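Local coordinates for DUF1780 domain-containing protein (Pseudomonas aeruginosa, PDB 1Y0K), which is of unknown function but belongs to a family of putative endonucleases in the PD-(D/E)XK nuclease clan, at residues N2-D5 with Y6-L10; L10-Q13 with A14-A17; A189-F192 with L193-N196. All blocks are in the same frame, centred on the assembly; numbering follows the deposited sequence.

Contact 1: N2-D5 with Y6-L10; sequences NEAD and YLRLL
Asp5 and Arg8 meet one turn apart on the outer flank of the first helix, and their salt bridge is the side-chain polar link between N2-D5 and Y6-L10. Arg8 NH1 donates to Asp5 OD1 over 2.9 Å, at an N-H...O angle of 139°, so the bond is well bent. It meets OD1 from above the carboxylate plane, tilted well out of it, and the two flat groups are turned 60° against each other. Only OD1 of the carboxylate is used by the arginine. The Arg8 chain runs extended from CG to NE, and with CG anti to its carbonyl carbon (chi1 -81°) it leads back toward the N-terminus, which brings NH1 beside the methyl of Ala4 as well, with CB 3.6 Å away.

All of this sits on the opening turns of helix 3-23, where Asn2 occupies the N-cap position. The i to i+4 pattern starts at the cap residue itself: Tyr6 N bonds to Asn2 O at 3.1 Å, Leu7 N follows to Glu3 O, Arg8 N to Ala4 O and Leu9 N to Asp5 O. An acidic residue such as Asp5 in the first turn would probably interact favourably with the helix dipole, while the bridge to Arg8 probably adds to the stability of its charge.

Round the helix from this pair, Glu3 and Leu7 run side by side in the same direction, and the aliphatic part of the glutamate lies against the leucine, Glu3 CG 4.0 Å from Leu7 CD1. Leu7 also reaches Pro106, and Arg8 touches Arg105. Tyr6 CB lies 3.6 Å from Glu3 O, but the ring leads away from the first turn, and Leu10 CG lies over one of its faces, offset toward the rim.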
loop_
_atom_site.group_PDB
_atom_site.type_symbol
_atom_site.label_atom_id
_atom_site.label_comp_id
_atom_site.label_asym_id
_atom_site.label_seq_id
_atom_site.Cartn_x
_atom_site.Cartn_y
_atom_site.Cartn_z
ATOM N N ASN A 2 17.451 -10.935 20.362
ATOM C CA ASN A 2 16.300 -11.282 21.184
ATOM C C ASN A 2 15.055 -10.626 20.588
ATOM O O ASN A 2 15.159 -9.617 19.885
ATOM C CB ASN A 2 16.520 -10.897 22.656
ATOM C CG ASN A 2 16.785 -9.418 22.843
ATOM O OD1 ASN A 2 17.938 -8.972 22.876
ATOM N ND2 ASN A 2 15.715 -8.645 22.973
ATOM N N GLU A 3 13.890 -11.222 20.835
ATOM C CA GLU A 3 12.655 -10.750 20.192
ATOM C C GLU A 3 12.311 -9.300 20.542
ATOM O O GLU A 3 11.864 -8.532 19.675
ATOM C CB GLU A 3 11.481 -11.675 20.528
ATOM C CG GLU A 3 10.185 -11.275 19.832
ATOM C CD GLU A 3 8.947 -11.934 20.424
ATOM O OE1 GLU A 3 9.002 -12.436 21.568
ATOM O OE2 GLU A 3 7.904 -11.934 19.737
ATOM N N ALA A 4 12.510 -8.937 21.810
ATOM C CA ALA A 4 12.179 -7.601 22.302
ATOM C C ALA A 4 12.954 -6.549 21.523
ATOM O O ALA A 4 12.388 -5.559 21.067
ATOM C CB ALA A 4 12.478 -7.492 23.781
ATOM N N ASP A 5 14.250 -6.784 21.342
ATOM C CA ASP A 5 15.082 -5.829 20.624
ATOM C C ASP A 5 14.748 -5.821 19.131
ATOM O O ASP A 5 14.841 -4.779 18.489
ATOM C CB ASP A 5 16.574 -6.066 20.878
ATOM C CG ASP A 5 17.048 -5.503 22.227
ATOM O OD1 ASP A 5 16.365 -4.613 22.804
ATOM O OD2 ASP A 5 18.116 -5.954 22.712
ATOM N N TYR A 6 14.326 -6.965 18.591
ATOM C CA TYR A 6 13.908 -7.002 17.172
ATOM C C TYR A 6 12.634 -6.184 16.942
ATOM O O TYR A 6 12.543 -5.399 15.993
ATOM C CB TYR A 6 13.739 -8.433 16.645
ATOM C CG TYR A 6 13.491 -8.475 15.145
ATOM C CD1 TYR A 6 14.427 -7.953 14.250
ATOM C CD2 TYR A 6 12.313 -9.024 14.625
ATOM C CE1 TYR A 6 14.203 -7.971 12.868
ATOM C CE2 TYR A 6 12.082 -9.059 13.243
ATOM C CZ TYR A 6 13.034 -8.528 12.374
ATOM O OH TYR A 6 12.824 -8.545 11.007
ATOM N N LEU A 7 11.665 -6.352 17.833
ATOM C CA LEU A 7 10.427 -5.582 17.766
ATOM C C LEU A 7 10.712 -4.089 17.961
ATOM O O LEU A 7 10.079 -3.243 17.317
ATOM C CB LEU A 7 9.428 -6.094 18.809
ATOM C CG LEU A 7 8.746 -7.441 18.555
ATOM C CD1 LEU A 7 7.988 -7.897 19.788
ATOM C CD2 LEU A 7 7.807 -7.351 17.345
ATOM N N ARG A 8 11.668 -3.766 18.840
ATOM C CA ARG A 8 12.130 -2.379 19.002
ATOM C C ARG A 8 12.714 -1.815 17.708
ATOM O O ARG A 8 12.434 -0.674 17.346
ATOM C CB ARG A 8 13.168 -2.262 20.114
ATOM C CG ARG A 8 12.563 -2.196 21.494
ATOM C CD ARG A 8 13.635 -2.083 22.571
ATOM N NE ARG A 8 13.008 -2.233 23.875
ATOM C CZ ARG A 8 13.140 -3.287 24.674
ATOM N NH1 ARG A 8 13.933 -4.303 24.347
ATOM N NH2 ARG A 8 12.486 -3.306 25.830
ATOM N N LEU A 9 13.530 -2.613 17.024
ATOM C CA LEU A 9 14.087 -2.227 15.734
ATOM C C LEU A 9 12.940 -1.898 14.772
ATOM O O LEU A 9 12.946 -0.862 14.115
ATOM C CB LEU A 9 14.941 -3.371 15.159
ATOM C CG LEU A 9 15.835 -3.126 13.937
ATOM C CD1 LEU A 9 16.719 -4.357 13.685
ATOM C CD2 LEU A 9 15.037 -2.795 12.691
ATOM N N LEU A 10 11.956 -2.786 14.692
ATOM C CA LEU A 10 10.834 -2.559 13.778
ATOM C C LEU A 10 10.002 -1.323 14.160
ATOM O O LEU A 10 9.498 -0.618 13.288
ATOM C CB LEU A 10 9.961 -3.809 13.670
ATOM C CG LEU A 10 10.651 -5.064 13.133
ATOM C CD1 LEU A 10 9.680 -6.230 13.146
ATOM C CD2 LEU A 10 11.199 -4.836 11.707
#

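Contact 2: L10-Q13 with A14-A17; sequences LTRQ and AEQA
Four successive i to i+4 bonds tie L10-Q13 to A14-A17, from Ala14 N to Leu10 O at 3.0 Å through to Ala17 N to Gln13 O at 3.1 Å, as regular alpha helix. Glu15 folds back over the preceding turn: with CG anti to its carbonyl carbon (chi1 -73°), CG comes 3.4 Å from Thr11 O, and OE1 lies 3.6 Å from Arg12 CA. Arg12 and Glu15 pass each other at a slant without joining charges: Arg12 bends at chi3 and its NE stays 6.3 Å from Glu15 OE1, while Glu15 also touches Lys148.

This is the middle of helix 3-23, with one flank turned to the protein and the other to solvent. On the inner flank Ala14 and Ala17 are small and buried, and Ala14 O accepts a bond from Asn146 ND2. Gln13, also buried, spends its OE1 on Gly206 N, while Thr11 OG1 pairs with Leu7 O one turn back. On the outer flank Arg12 O is gripped twice, by Gln16 N at 2.9 Å and by a water at 2.8 Å; the same water reaches Gln16 OE1 in a weak bond.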
loop_
_atom_site.group_PDB
_atom_site.type_symbol
_atom_site.label_atom_id
_atom_site.label_comp_id
_atom_site.label_asym_id
_atom_site.label_seq_id
_atom_site.Cartn_x
_atom_site.Cartn_y
_atom_site.Cartn_z
ATOM N N LEU A 10 11.956 -2.786 14.692
ATOM C CA LEU A 10 10.834 -2.559 13.778
ATOM C C LEU A 10 10.002 -1.323 14.160
ATOM O O LEU A 10 9.498 -0.618 13.288
ATOM C CB LEU A 10 9.961 -3.809 13.670
ATOM C CG LEU A 10 10.651 -5.064 13.133
ATOM C CD1 LEU A 10 9.680 -6.230 13.146
ATOM C CD2 LEU A 10 11.199 -4.836 11.707
ATOM N N THR A 11 9.890 -1.052 15.460
ATOM C CA THR A 11 9.232 0.169 15.939
ATOM C C THR A 11 9.998 1.441 15.552
ATOM O O THR A 11 9.390 2.417 15.113
ATOM C CB THR A 11 8.961 0.111 17.470
ATOM O OG1 THR A 11 8.311 -1.123 17.789
ATOM C CG2 THR A 11 8.062 1.263 17.912
ATOM N N ARG A 12 11.322 1.441 15.717
ATOM C CA ARG A 12 12.136 2.598 15.309
ATOM C C ARG A 12 12.046 2.832 13.800
ATOM O O ARG A 12 11.964 3.972 13.338
ATOM C CB ARG A 12 13.595 2.436 15.751
ATOM C CG ARG A 12 13.778 2.471 17.268
ATOM C CD ARG A 12 15.255 2.682 17.658
ATOM N NE ARG A 12 16.131 1.771 16.927
ATOM C CZ ARG A 12 16.392 0.519 17.289
ATOM N NH1 ARG A 12 15.862 0.005 18.398
ATOM N NH2 ARG A 12 17.185 -0.221 16.526
ATOM N N GLN A 13 12.055 1.738 13.040
ATOM C CA GLN A 13 11.832 1.776 11.597
ATOM C C GLN A 13 10.490 2.450 11.250
ATOM O O GLN A 13 10.430 3.328 10.371
ATOM C CB GLN A 13 11.878 0.352 11.045
ATOM C CG GLN A 13 11.614 0.217 9.548
ATOM C CD GLN A 13 12.021 -1.148 9.044
ATOM O OE1 GLN A 13 13.131 -1.321 8.533
ATOM N NE2 GLN A 13 11.143 -2.133 9.212
ATOM N N ALA A 14 9.427 2.043 11.941
ATOM C CA ALA A 14 8.107 2.637 11.736
ATOM C C ALA A 14 8.134 4.130 12.046
ATOM O O ALA A 14 7.588 4.952 11.294
ATOM C CB ALA A 14 7.049 1.925 12.582
ATOM N N GLU A 15 8.787 4.485 13.150
ATOM C CA GLU A 15 8.944 5.886 13.537
ATOM C C GLU A 15 9.640 6.704 12.452
ATOM O O GLU A 15 9.202 7.816 12.141
ATOM C CB GLU A 15 9.716 6.000 14.857
ATOM C CG GLU A 15 8.933 5.591 16.083
ATOM C CD GLU A 15 9.770 5.615 17.362
ATOM O OE1 GLU A 15 11.004 5.380 17.302
ATOM O OE2 GLU A 15 9.186 5.859 18.440
ATOM N N GLN A 16 10.702 6.147 11.871
ATOM C CA GLN A 16 11.466 6.801 10.803
ATOM C C GLN A 16 10.614 7.098 9.583
ATOM O O GLN A 16 10.715 8.181 9.007
ATOM C CB GLN A 16 12.649 5.942 10.366
ATOM C CG GLN A 16 13.882 6.087 11.223
ATOM C CD GLN A 16 14.898 4.989 10.970
ATOM O OE1 GLN A 16 15.530 4.494 11.904
ATOM N NE2 GLN A 16 15.057 4.592 9.705
ATOM N N ALA A 17 9.794 6.123 9.188
ATOM C CA ALA A 17 8.882 6.294 8.064
ATOM C C ALA A 17 7.883 7.416 8.353
ATOM O O ALA A 17 7.641 8.252 7.494
ATOM C CB ALA A 17 8.159 4.993 7.747
HETATM O O HOH W 1 13.554 6.002 14.332
#

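Contact 3: A189-F192 with L193-N196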
loop_
_atom_site.group_PDB
_atom_site.type_symbol
_atom_site.label_atom_id
_atom_site.label_comp_id
_atom_site.label_asym_id
_atom_site.label_seq_id
_atom_site.Cartn_x
_atom_site.Cartn_y
_atom_site.Cartn_z
ATOM N N ALA A 189 -5.697 -4.698 -15.298
ATOM C CA ALA A 189 -4.622 -4.073 -14.528
ATOM C C ALA A 189 -3.275 -4.289 -15.212
ATOM O O ALA A 189 -3.098 -5.287 -15.917
ATOM C CB ALA A 189 -4.597 -4.628 -13.102
ATOM N N PRO A 190 -2.337 -3.338 -15.041
ATOM C CA PRO A 190 -0.972 -3.513 -15.533
ATOM C C PRO A 190 -0.412 -4.894 -15.234
ATOM O O PRO A 190 -0.664 -5.460 -14.167
ATOM C CB PRO A 190 -0.197 -2.462 -14.745
ATOM C CG PRO A 190 -1.167 -1.355 -14.592
ATOM C CD PRO A 190 -2.512 -2.015 -14.404
ATOM N N GLU A 191 0.355 -5.433 -16.174
ATOM C CA GLU A 191 0.870 -6.787 -16.029
ATOM C C GLU A 191 1.742 -6.973 -14.782
ATOM O O GLU A 191 1.708 -8.044 -14.167
ATOM C CB GLU A 191 1.612 -7.201 -17.298
ATOM C CG GLU A 191 2.094 -8.630 -17.303
ATOM C CD GLU A 191 3.245 -8.823 -18.260
ATOM O OE1 GLU A 191 4.077 -7.896 -18.370
ATOM O OE2 GLU A 191 3.321 -9.894 -18.898
ATOM N N PHE A 192 2.494 -5.940 -14.390
ATOM C CA PHE A 192 3.350 -6.040 -13.205
ATOM C C PHE A 192 2.560 -6.272 -11.916
ATOM O O PHE A 192 3.051 -6.913 -10.994
ATOM C CB PHE A 192 4.359 -4.878 -13.079
ATOM C CG PHE A 192 3.746 -3.545 -12.716
ATOM C CD1 PHE A 192 3.520 -3.200 -11.380
ATOM C CD2 PHE A 192 3.431 -2.615 -13.709
ATOM C CE1 PHE A 192 2.955 -1.961 -11.040
ATOM C CE2 PHE A 192 2.874 -1.363 -13.379
ATOM C CZ PHE A 192 2.633 -1.040 -12.044
ATOM N N LEU A 193 1.330 -5.773 -11.865
ATOM C CA LEU A 193 0.443 -6.086 -10.746
ATOM C C LEU A 193 -0.027 -7.544 -10.788
ATOM O O LEU A 193 0.087 -8.271 -9.807
ATOM C CB LEU A 193 -0.750 -5.121 -10.714
ATOM C CG LEU A 193 -0.377 -3.677 -10.361
ATOM C CD1 LEU A 193 -1.584 -2.755 -10.504
ATOM C CD2 LEU A 193 0.214 -3.590 -8.944
ATOM N N ARG A 194 -0.538 -7.964 -11.943
ATOM C CA ARG A 194 -1.056 -9.318 -12.105
ATOM C C ARG A 194 0.008 -10.382 -11.860
ATOM O O ARG A 194 -0.270 -11.420 -11.252
ATOM C CB ARG A 194 -1.705 -9.469 -13.480
ATOM C CG ARG A 194 -3.081 -8.794 -13.503
ATOM C CD ARG A 194 -3.846 -9.030 -14.792
ATOM N NE ARG A 194 -3.190 -8.372 -15.915
ATOM C CZ ARG A 194 -2.473 -9.013 -16.836
ATOM N NH1 ARG A 194 -2.333 -10.334 -16.770
ATOM N NH2 ARG A 194 -1.898 -8.336 -17.817
ATOM N N ALA A 195 1.232 -10.080 -12.291
ATOM C CA ALA A 195 2.381 -10.979 -12.132
ATOM C C ALA A 195 2.747 -11.271 -10.676
ATOM O O ALA A 195 3.387 -12.282 -10.381
ATOM C CB ALA A 195 3.587 -10.409 -12.857
ATOM N N ASN A 196 2.319 -10.401 -9.768
ATOM C CA ASN A 196 2.686 -10.508 -8.364
ATOM C C ASN A 196 1.567 -10.967 -7.414
ATOM O O ASN A 196 1.694 -10.881 -6.220
ATOM C CB ASN A 196 3.312 -9.206 -7.887
ATOM C CG ASN A 196 4.704 -9.021 -8.421
ATOM O OD1 ASN A 196 5.644 -9.607 -7.911
ATOM N ND2 ASN A 196 4.835 -8.247 -9.477
#
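Arg194 NE donates to Ala189 O over 3.1 Å in a nearly straight bond of 167°, with the oxygen at the edge of the guanidinium and in its plane. The bend at chi3 (-67°) turns the chain back toward the residues before the helix, so that one guanidinium face comes over Glu191 CA, with NH2 at 3.6 Å. At the other end Asn196 ND2 bonds to Phe192 O at 2.7 Å, the carbonyl lying in the plane of the amide. Leu193 and Phe192 run side by side, Phe192 CE1 3.8 Å from Leu193 CG, and Leu193 CD1 also meets Pro190 CD.

What places these groups is the short helix 191-194, with Pro190 as N-cap. Ala195 N bonds to Glu191 O at 2.8 Å, whereas the bonds that Pro190 O receives from Leu193 N and Arg194 N are weak. Further out, Leu193 packs on strands 171-175 and 179-185, and Phe192 reaches Ala65 and Phe67 of strand 65-73, pinning the helix to the sheet. Side-chain donors take up two backbone carbonyls, Ala189's before the helix and Phe192's within it, and the in-plane NE bond, with the guanidinium face over Glu191 CA, probably limits rotation of the cationic group.

Contacts 1 and 2 are successive pieces of one helix, 3-23: they share Leu10, and their centres lie about 11 Å apart. Contact 1 is the more peripheral, its centre about 24 Å from that of the chain, and contact 2 carries the helix inward to about 16 Å, where buried residues appear. Contact 3 belongs to another part of the fold, the short helix 191-194 after strand 179-185. It lies across the chain's centre from contact 2, with centres about 29 Å apart and nearest atoms about 19 Å, and its centre is about 34 Å from that of contact 1.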